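Local coordinates for protein transcriptional regulator (Methanobacterium thermoautotrophicum, PDB 3BPV) that is a dimeric winged-helix protein of the MarR family that probably binds DNA and represses transcription, at residues G23-T28 / I97-K102; V32-R37 / D47-F52; L36-H39 / G43-Q46. All blocks are in the same frame, centred on the assembly; numbering follows the deposited sequence.

Contact 1 (G23-T28 / I97-K102)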
loop_
_atom_site.group_PDB
_atom_site.type_symbol
_atom_site.label_atom_id
_atom_site.label_comp_id
_atom_site.label_asym_id
_atom_site.label_seq_id
_atom_site.Cartn_x
_atom_site.Cartn_y
_atom_site.Cartn_z
ATOM N N GLY A 23 -5.931 -15.478 7.434
ATOM C CA GLY A 23 -6.963 -15.837 6.479
ATOM C C GLY A 23 -8.141 -16.552 7.112
ATOM O O GLY A 23 -9.262 -16.442 6.621
ATOM N N HIS A 24 -7.908 -17.284 8.199
ATOM C CA HIS A 24 -9.005 -17.985 8.855
ATOM C C HIS A 24 -10.011 -16.995 9.438
ATOM O O HIS A 24 -11.149 -17.356 9.738
ATOM C CB HIS A 24 -8.482 -18.930 9.950
ATOM C CG HIS A 24 -7.688 -18.252 11.024
ATOM N ND1 HIS A 24 -6.455 -17.683 10.793
ATOM C CD2 HIS A 24 -7.945 -18.074 12.342
ATOM C CE1 HIS A 24 -5.986 -17.181 11.922
ATOM N NE2 HIS A 24 -6.870 -17.405 12.877
ATOM N N LEU A 25 -9.591 -15.740 9.577
ATOM C CA LEU A 25 -10.462 -14.691 10.107
ATOM C C LEU A 25 -10.942 -13.809 8.961
ATOM O O LEU A 25 -11.561 -12.764 9.177
ATOM C CB LEU A 25 -9.707 -13.835 11.124
ATOM C CG LEU A 25 -9.188 -14.554 12.370
ATOM C CD1 LEU A 25 -8.388 -13.579 13.215
ATOM C CD2 LEU A 25 -10.357 -15.118 13.161
ATOM N N ASN A 26 -10.641 -14.241 7.741
ATOM C CA ASN A 26 -11.012 -13.513 6.531
ATOM C C ASN A 26 -10.418 -12.115 6.536
ATOM O O ASN A 26 -10.999 -11.174 5.987
ATOM C CB ASN A 26 -12.534 -13.428 6.383
ATOM C CG ASN A 26 -13.154 -14.749 5.975
ATOM O OD1 ASN A 26 -12.527 -15.550 5.279
ATOM N ND2 ASN A 26 -14.392 -14.977 6.391
ATOM N N LEU A 27 -9.247 -11.987 7.139
ATOM C CA LEU A 27 -8.587 -10.694 7.212
ATOM C C LEU A 27 -7.529 -10.516 6.139
ATOM O O LEU A 27 -6.892 -11.473 5.697
ATOM C CB LEU A 27 -7.950 -10.497 8.598
ATOM C CG LEU A 27 -8.893 -10.186 9.763
ATOM C CD1 LEU A 27 -8.120 -10.275 11.071
ATOM C CD2 LEU A 27 -9.495 -8.795 9.586
ATOM N N THR A 28 -7.368 -9.268 5.725
ATOM C CA THR A 28 -6.390 -8.875 4.733
ATOM C C THR A 28 -5.660 -7.675 5.303
ATOM O O THR A 28 -6.116 -7.058 6.273
ATOM C CB THR A 28 -7.051 -8.428 3.435
ATOM O OG1 THR A 28 -7.991 -7.385 3.730
ATOM C CG2 THR A 28 -7.755 -9.592 2.758
ATOM N N ILE A 97 -6.836 -8.288 18.304
ATOM C CA ILE A 97 -5.684 -7.402 18.134
ATOM C C ILE A 97 -4.376 -8.074 18.561
ATOM O O ILE A 97 -3.348 -7.926 17.895
ATOM C CB ILE A 97 -5.854 -6.083 18.932
ATOM C CG1 ILE A 97 -7.123 -5.358 18.476
ATOM C CG2 ILE A 97 -4.634 -5.186 18.732
ATOM C CD1 ILE A 97 -7.139 -4.998 17.008
ATOM N N PRO A 98 -4.381 -8.799 19.694
ATOM C CA PRO A 98 -3.138 -9.453 20.109
ATOM C C PRO A 98 -2.643 -10.424 19.044
ATOM O O PRO A 98 -1.439 -10.539 18.814
ATOM C CB PRO A 98 -3.534 -10.158 21.402
ATOM C CG PRO A 98 -4.533 -9.209 21.981
ATOM C CD PRO A 98 -5.383 -8.852 20.773
ATOM N N LEU A 99 -3.579 -11.120 18.402
ATOM C CA LEU A 99 -3.241 -12.069 17.348
ATOM C C LEU A 99 -2.594 -11.318 16.194
ATOM O O LEU A 99 -1.606 -11.772 15.614
ATOM C CB LEU A 99 -4.498 -12.782 16.845
ATOM C CG LEU A 99 -5.236 -13.726 17.795
ATOM C CD1 LEU A 99 -6.590 -14.078 17.207
ATOM C CD2 LEU A 99 -4.409 -14.979 18.025
ATOM N N ILE A 100 -3.166 -10.168 15.860
ATOM C CA ILE A 100 -2.649 -9.341 14.780
ATOM C C ILE A 100 -1.239 -8.863 15.101
ATOM O O ILE A 100 -0.341 -8.940 14.266
ATOM C CB ILE A 100 -3.561 -8.122 14.544
ATOM C CG1 ILE A 100 -4.882 -8.584 13.927
ATOM C CG2 ILE A 100 -2.870 -7.109 13.643
ATOM C CD1 ILE A 100 -5.901 -7.471 13.749
ATOM N N LEU A 101 -1.035 -8.380 16.320
ATOM C CA LEU A 101 0.284 -7.899 16.711
ATOM C C LEU A 101 1.308 -9.029 16.746
ATOM O O LEU A 101 2.480 -8.810 16.459
ATOM C CB LEU A 101 0.219 -7.187 18.069
ATOM C CG LEU A 101 -0.573 -5.873 18.065
ATOM C CD1 LEU A 101 -0.576 -5.265 19.458
ATOM C CD2 LEU A 101 0.044 -4.899 17.071
ATOM N N LYS A 102 0.873 -10.237 17.095
ATOM C CA LYS A 102 1.786 -11.374 17.129
ATOM C C LYS A 102 2.211 -11.711 15.702
ATOM O O LYS A 102 3.372 -12.044 15.448
ATOM C CB LYS A 102 1.119 -12.592 17.773
ATOM C CG LYS A 102 2.037 -13.805 17.856
ATOM C CD LYS A 102 1.308 -15.038 18.360
ATOM C CE LYS A 102 2.238 -16.243 18.378
ATOM N NZ LYS A 102 2.830 -16.496 17.033
#

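Contact 2 (V32-R37 / D47-F52)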
loop_
_atom_site.group_PDB
_atom_site.type_symbol
_atom_site.label_atom_id
_atom_site.label_comp_id
_atom_site.label_asym_id
_atom_site.label_seq_id
_atom_site.Cartn_x
_atom_site.Cartn_y
_atom_site.Cartn_z
ATOM N N VAL A 32 -6.828 -5.039 8.278
ATOM C CA VAL A 32 -6.066 -4.889 9.506
ATOM C C VAL A 32 -5.701 -3.422 9.721
ATOM O O VAL A 32 -5.806 -2.908 10.835
ATOM C CB VAL A 32 -4.776 -5.741 9.473
ATOM C CG1 VAL A 32 -3.841 -5.337 10.612
ATOM C CG2 VAL A 32 -5.133 -7.210 9.598
ATOM N N ALA A 33 -5.280 -2.740 8.665
ATOM C CA ALA A 33 -4.906 -1.336 8.785
ATOM C C ALA A 33 -6.086 -0.519 9.287
ATOM O O ALA A 33 -5.931 0.301 10.193
ATOM C CB ALA A 33 -4.432 -0.804 7.436
ATOM N N CYS A 34 -7.261 -0.739 8.703
ATOM C CA CYS A 34 -8.456 -0.012 9.123
ATOM C C CYS A 34 -8.813 -0.350 10.569
ATOM O O CYS A 34 -9.133 0.532 11.368
ATOM C CB CYS A 34 -9.644 -0.358 8.223
ATOM S SG CYS A 34 -9.588 0.432 6.604
ATOM N N LEU A 35 -8.761 -1.630 10.911
ATOM C CA LEU A 35 -9.098 -2.060 12.257
ATOM C C LEU A 35 -8.188 -1.401 13.292
ATOM O O LEU A 35 -8.666 -0.882 14.302
ATOM C CB LEU A 35 -8.991 -3.582 12.363
ATOM C CG LEU A 35 -9.505 -4.197 13.665
ATOM C CD1 LEU A 35 -10.984 -3.913 13.820
ATOM C CD2 LEU A 35 -9.268 -5.699 13.639
ATOM N N LEU A 36 -6.882 -1.404 13.048
ATOM C CA LEU A 36 -5.956 -0.804 14.003
ATOM C C LEU A 36 -6.157 0.697 14.110
ATOM O O LEU A 36 -6.028 1.268 15.196
ATOM C CB LEU A 36 -4.504 -1.115 13.628
ATOM C CG LEU A 36 -4.116 -2.598 13.704
ATOM C CD1 LEU A 36 -2.662 -2.771 13.288
ATOM C CD2 LEU A 36 -4.336 -3.112 15.128
ATOM N N ARG A 37 -6.477 1.343 12.994
ATOM C CA ARG A 37 -6.696 2.786 13.016
ATOM C C ARG A 37 -7.951 3.148 13.805
ATOM O O ARG A 37 -7.961 4.139 14.536
ATOM C CB ARG A 37 -6.804 3.328 11.591
ATOM C CG ARG A 37 -6.844 4.844 11.509
ATOM C CD ARG A 37 -5.490 5.461 11.813
ATOM N NE ARG A 37 -5.555 6.920 11.793
ATOM C CZ ARG A 37 -6.188 7.648 12.705
ATOM N NH1 ARG A 37 -6.810 7.056 13.715
ATOM N NH2 ARG A 37 -6.203 8.969 12.607
ATOM N N ASP A 47 -15.510 8.941 6.808
ATOM C CA ASP A 47 -14.883 9.853 5.864
ATOM C C ASP A 47 -13.535 10.341 6.380
ATOM O O ASP A 47 -12.654 10.667 5.588
ATOM C CB ASP A 47 -15.801 11.042 5.528
ATOM C CG ASP A 47 -16.157 11.881 6.738
ATOM O OD1 ASP A 47 -17.178 11.582 7.389
ATOM O OD2 ASP A 47 -15.418 12.840 7.029
ATOM N N GLU A 48 -13.363 10.381 7.702
ATOM C CA GLU A 48 -12.095 10.814 8.288
ATOM C C GLU A 48 -11.063 9.700 8.123
ATOM O O GLU A 48 -9.876 9.963 7.905
ATOM C CB GLU A 48 -12.278 11.164 9.772
ATOM C CG GLU A 48 -13.263 12.302 10.002
ATOM C CD GLU A 48 -13.469 12.637 11.466
ATOM O OE1 GLU A 48 -13.648 11.706 12.282
ATOM O OE2 GLU A 48 -13.468 13.842 11.795
ATOM N N LEU A 49 -11.515 8.454 8.229
ATOM C CA LEU A 49 -10.619 7.322 8.045
ATOM C C LEU A 49 -10.193 7.302 6.572
ATOM O O LEU A 49 -9.025 7.065 6.269
ATOM C CB LEU A 49 -11.327 6.015 8.405
ATOM C CG LEU A 49 -10.447 4.763 8.420
ATOM C CD1 LEU A 49 -9.465 4.859 9.577
ATOM C CD2 LEU A 49 -11.305 3.513 8.567
ATOM N N ALA A 50 -11.140 7.558 5.672
ATOM C CA ALA A 50 -10.849 7.597 4.239
ATOM C C ALA A 50 -9.819 8.676 3.942
ATOM O O ALA A 50 -8.875 8.459 3.187
ATOM C CB ALA A 50 -12.115 7.876 3.457
ATOM N N THR A 51 -10.000 9.848 4.533
ATOM C CA THR A 51 -9.071 10.945 4.314
ATOM C C THR A 51 -7.694 10.589 4.855
ATOM O O THR A 51 -6.679 10.871 4.222
ATOM C CB THR A 51 -9.570 12.233 4.997
ATOM O OG1 THR A 51 -10.833 12.604 4.436
ATOM C CG2 THR A 51 -8.577 13.373 4.791
ATOM N N PHE A 52 -7.661 9.948 6.017
ATOM C CA PHE A 52 -6.401 9.557 6.636
ATOM C C PHE A 52 -5.560 8.663 5.729
ATOM O O PHE A 52 -4.346 8.863 5.605
ATOM C CB PHE A 52 -6.668 8.833 7.954
ATOM C CG PHE A 52 -5.443 8.221 8.564
ATOM C CD1 PHE A 52 -4.554 8.994 9.301
ATOM C CD2 PHE A 52 -5.171 6.868 8.389
ATOM C CE1 PHE A 52 -3.411 8.427 9.857
ATOM C CE2 PHE A 52 -4.033 6.291 8.939
ATOM C CZ PHE A 52 -3.150 7.068 9.674
#

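Contact 3 (L36-H39 / G43-Q46)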
loop_
_atom_site.group_PDB
_atom_site.type_symbol
_atom_site.label_atom_id
_atom_site.label_comp_id
_atom_site.label_asym_id
_atom_site.label_seq_id
_atom_site.Cartn_x
_atom_site.Cartn_y
_atom_site.Cartn_z
ATOM N N LEU A 36 -6.882 -1.404 13.048
ATOM C CA LEU A 36 -5.956 -0.804 14.003
ATOM C C LEU A 36 -6.157 0.697 14.110
ATOM O O LEU A 36 -6.028 1.268 15.196
ATOM C CB LEU A 36 -4.504 -1.115 13.628
ATOM C CG LEU A 36 -4.116 -2.598 13.704
ATOM C CD1 LEU A 36 -2.662 -2.771 13.288
ATOM C CD2 LEU A 36 -4.336 -3.112 15.128
ATOM N N ARG A 37 -6.477 1.343 12.994
ATOM C CA ARG A 37 -6.696 2.786 13.016
ATOM C C ARG A 37 -7.951 3.148 13.805
ATOM O O ARG A 37 -7.961 4.139 14.536
ATOM C CB ARG A 37 -6.804 3.328 11.591
ATOM C CG ARG A 37 -6.844 4.844 11.509
ATOM C CD ARG A 37 -5.490 5.461 11.813
ATOM N NE ARG A 37 -5.555 6.920 11.793
ATOM C CZ ARG A 37 -6.188 7.648 12.705
ATOM N NH1 ARG A 37 -6.810 7.056 13.715
ATOM N NH2 ARG A 37 -6.203 8.969 12.607
ATOM N N ILE A 38 -9.011 2.360 13.659
ATOM C CA ILE A 38 -10.249 2.626 14.384
ATOM C C ILE A 38 -10.029 2.319 15.860
ATOM O O ILE A 38 -10.558 3.010 16.740
ATOM C CB ILE A 38 -11.403 1.756 13.849
ATOM C CG1 ILE A 38 -11.652 2.083 12.376
ATOM C CG2 ILE A 38 -12.671 2.008 14.661
ATOM C CD1 ILE A 38 -12.536 1.083 11.675
ATOM N N HIS A 39 -9.247 1.276 16.117
ATOM C CA HIS A 39 -8.916 0.841 17.468
ATOM C C HIS A 39 -8.246 1.959 18.262
ATOM O O HIS A 39 -8.545 2.164 19.445
ATOM C CB HIS A 39 -7.989 -0.384 17.389
ATOM C CG HIS A 39 -7.368 -0.773 18.697
ATOM N ND1 HIS A 39 -8.110 -1.155 19.793
ATOM C CD2 HIS A 39 -6.069 -0.862 19.071
ATOM C CE1 HIS A 39 -7.295 -1.466 20.786
ATOM N NE2 HIS A 39 -6.052 -1.297 20.375
ATOM N N GLY A 43 -14.660 5.980 17.398
ATOM C CA GLY A 43 -15.601 7.011 17.002
ATOM C C GLY A 43 -15.204 7.793 15.765
ATOM O O GLY A 43 -15.935 8.677 15.326
ATOM N N ILE A 44 -14.042 7.479 15.202
ATOM C CA ILE A 44 -13.589 8.174 14.009
ATOM C C ILE A 44 -14.651 8.018 12.919
ATOM O O ILE A 44 -15.257 6.956 12.775
ATOM C CB ILE A 44 -12.229 7.603 13.513
ATOM C CG1 ILE A 44 -11.692 8.456 12.361
ATOM C CG2 ILE A 44 -12.394 6.151 13.073
ATOM C CD1 ILE A 44 -10.288 8.073 11.910
ATOM N N LYS A 45 -14.889 9.092 12.170
ATOM C CA LYS A 45 -15.868 9.062 11.086
ATOM C C LYS A 45 -15.273 8.290 9.914
ATOM O O LYS A 45 -14.061 8.332 9.688
ATOM C CB LYS A 45 -16.218 10.482 10.623
ATOM C CG LYS A 45 -17.326 11.181 11.407
ATOM C CD LYS A 45 -16.935 11.473 12.841
ATOM C CE LYS A 45 -18.012 12.305 13.519
ATOM N NZ LYS A 45 -17.705 12.539 14.952
ATOM N N GLN A 46 -16.125 7.593 9.171
ATOM C CA GLN A 46 -15.656 6.833 8.024
ATOM C C GLN A 46 -14.960 7.750 7.033
ATOM O O GLN A 46 -13.929 7.383 6.477
ATOM C CB GLN A 46 -16.818 6.123 7.326
ATOM C CG GLN A 46 -16.396 5.343 6.080
ATOM C CD GLN A 46 -17.512 4.477 5.528
ATOM O OE1 GLN A 46 -18.342 3.967 6.280
ATOM N NE2 GLN A 46 -17.524 4.288 4.211
#

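Contact 1 (G23-T28 / I97-K102)
Flanking L25, which reaches across to L99, the backbone carbonyl O of G23 takes the N-H of N26 at 2.8 Å and closes the short 3-10 turn that sets L25 facing helix 97-111. No hydrogen bond crosses the contact, which is made of two methyl pairs. CD1 of L25 meets CD1 of L99 tip to tip at 4.4 Å, and CD1 of L27 comes end-on to the side of the CG1-CD1 arm of I100, 4.5 Å from its CD1. All four side chains carry CD1 anti to CA (L25 chi2 176°), which keeps the chains extended; L25, L27 and L99 reach towards the other segment, while I100 lies across. The approach is loose, with just 97 Å² buried. The L27–I100 pair is the buried one: L22 touches both residues, while F72, I96 and L67 pack on L27. Q31 NE2 is hydrogen-bonded to both N26 O and T28 OG1, and T28 caps the start of helix 29-40. Loop 23-28 leads from helix 3-21 into the DNA-binding half, and helix 97-111 leads out of it, so they meet where dimerisation helices join the winged-helix domain of a MarR fold.

Contact 2 (V32-R37 / D47-F52)
R37 leaves its helix with CG anti to the backbone N and bends at chi2 (72°), while F52 also carries CG anti to its N; the two swings bring the arginine over the phenylalanine ring. NE sits 3.0 Å above the plane of the F52 ring, over its centre. The guanidinium stands almost upright on the face, the two planes 89° apart, so an edge rather than a flat side meets the ring. R37 CZ lies 4.0 Å from the F52 centroid in a cation-pi contact, and CD adds a CH-pi contact at 3.7 Å. At the outer end, NH1 forms a salt bridge with E41. Closer in, L49 runs alongside R37, pointing the other way, CD1 pressing on R37 CG at 3.3 Å, a tight fit; its other methyl, CD2, rests on C34 SG at 4.0 Å. An alanine in place of F52 would probably take away the aromatic face under NE and CD, leaving that side of the arginine unsupported and its guanidinium less firmly set. The short helical segments cross at 120°, their axes 11.4 Å apart, and helix 57-69 closes over C34 and L49: the three-helix core of a winged-helix domain.

Contact 3 (L36-H39 / G43-Q46)
I44 faces helix 29-40 and divides its contacts between two neighbours there, one purely apolar and one charged. The apolar pair is I38 with I44: CG1 of I38 meets CG2 of I44 at 4.2 Å, the side chains crossing at about a right angle between alpha carbons 6.5 Å apart. I44 can serve both partners because its branches diverge. CG1 is anti to the backbone N (chi1 -173°) and carries CD1 out towards R37, whereas CG2, wedged between the two backbone branches, is turned to I38.

The second kind of contact is a methyl on a flat cation. CD1 of I44 lies over one face of the R37 guanidinium, 3.8 Å above its plane and displaced to the rim, with NH1 its nearest atom at 4.0 Å. This apolar group shields a face of the guanidinium, while the guanidinium has its salt-bridge partner in E41.

Hydrogen bonds play no part between the two segments, but they tie the loop to strand 84-89. G43 and I44 bond through their backbones to L87, and Q46 to Y85. G43 turns with a positive phi of 94°, where a CB would jam against the preceding carbonyl O. K45 is the N-cap of helix 46-53, its backbone N held by E48 OE1. The loop is thus held to strand 84-89 of the wing, on which I38 of helix 29-40 also packs, while L49, L64, I73, L87 and V89 close round I38, joining helices 46-53 and 57-69 and strand 73-78 to it.

Contacts 2 and 3 are nearly one site: their centres lie about 6 Å apart, they share R37, and L49 bridges them, its CD2 4.1 Å from I38 CG1. Contact 1 sits about 17 Å from the centre of each, and the chain between its two segments contains both. Helix 29-40 carries the connection: its V32 CG1 touches I100 CG2 at 3.6 Å, and L36 CD2 touches I97 CD1 at 3.9 Å, while R37 serves contacts 2 and 3 and I38 contact 3. In this family helix 57-69 is the probable DNA-reading helix and strands 73-78 and 84-89 the wing; contacts 2 and 3 pack beside them, contact 1 towards the dimerisation helices.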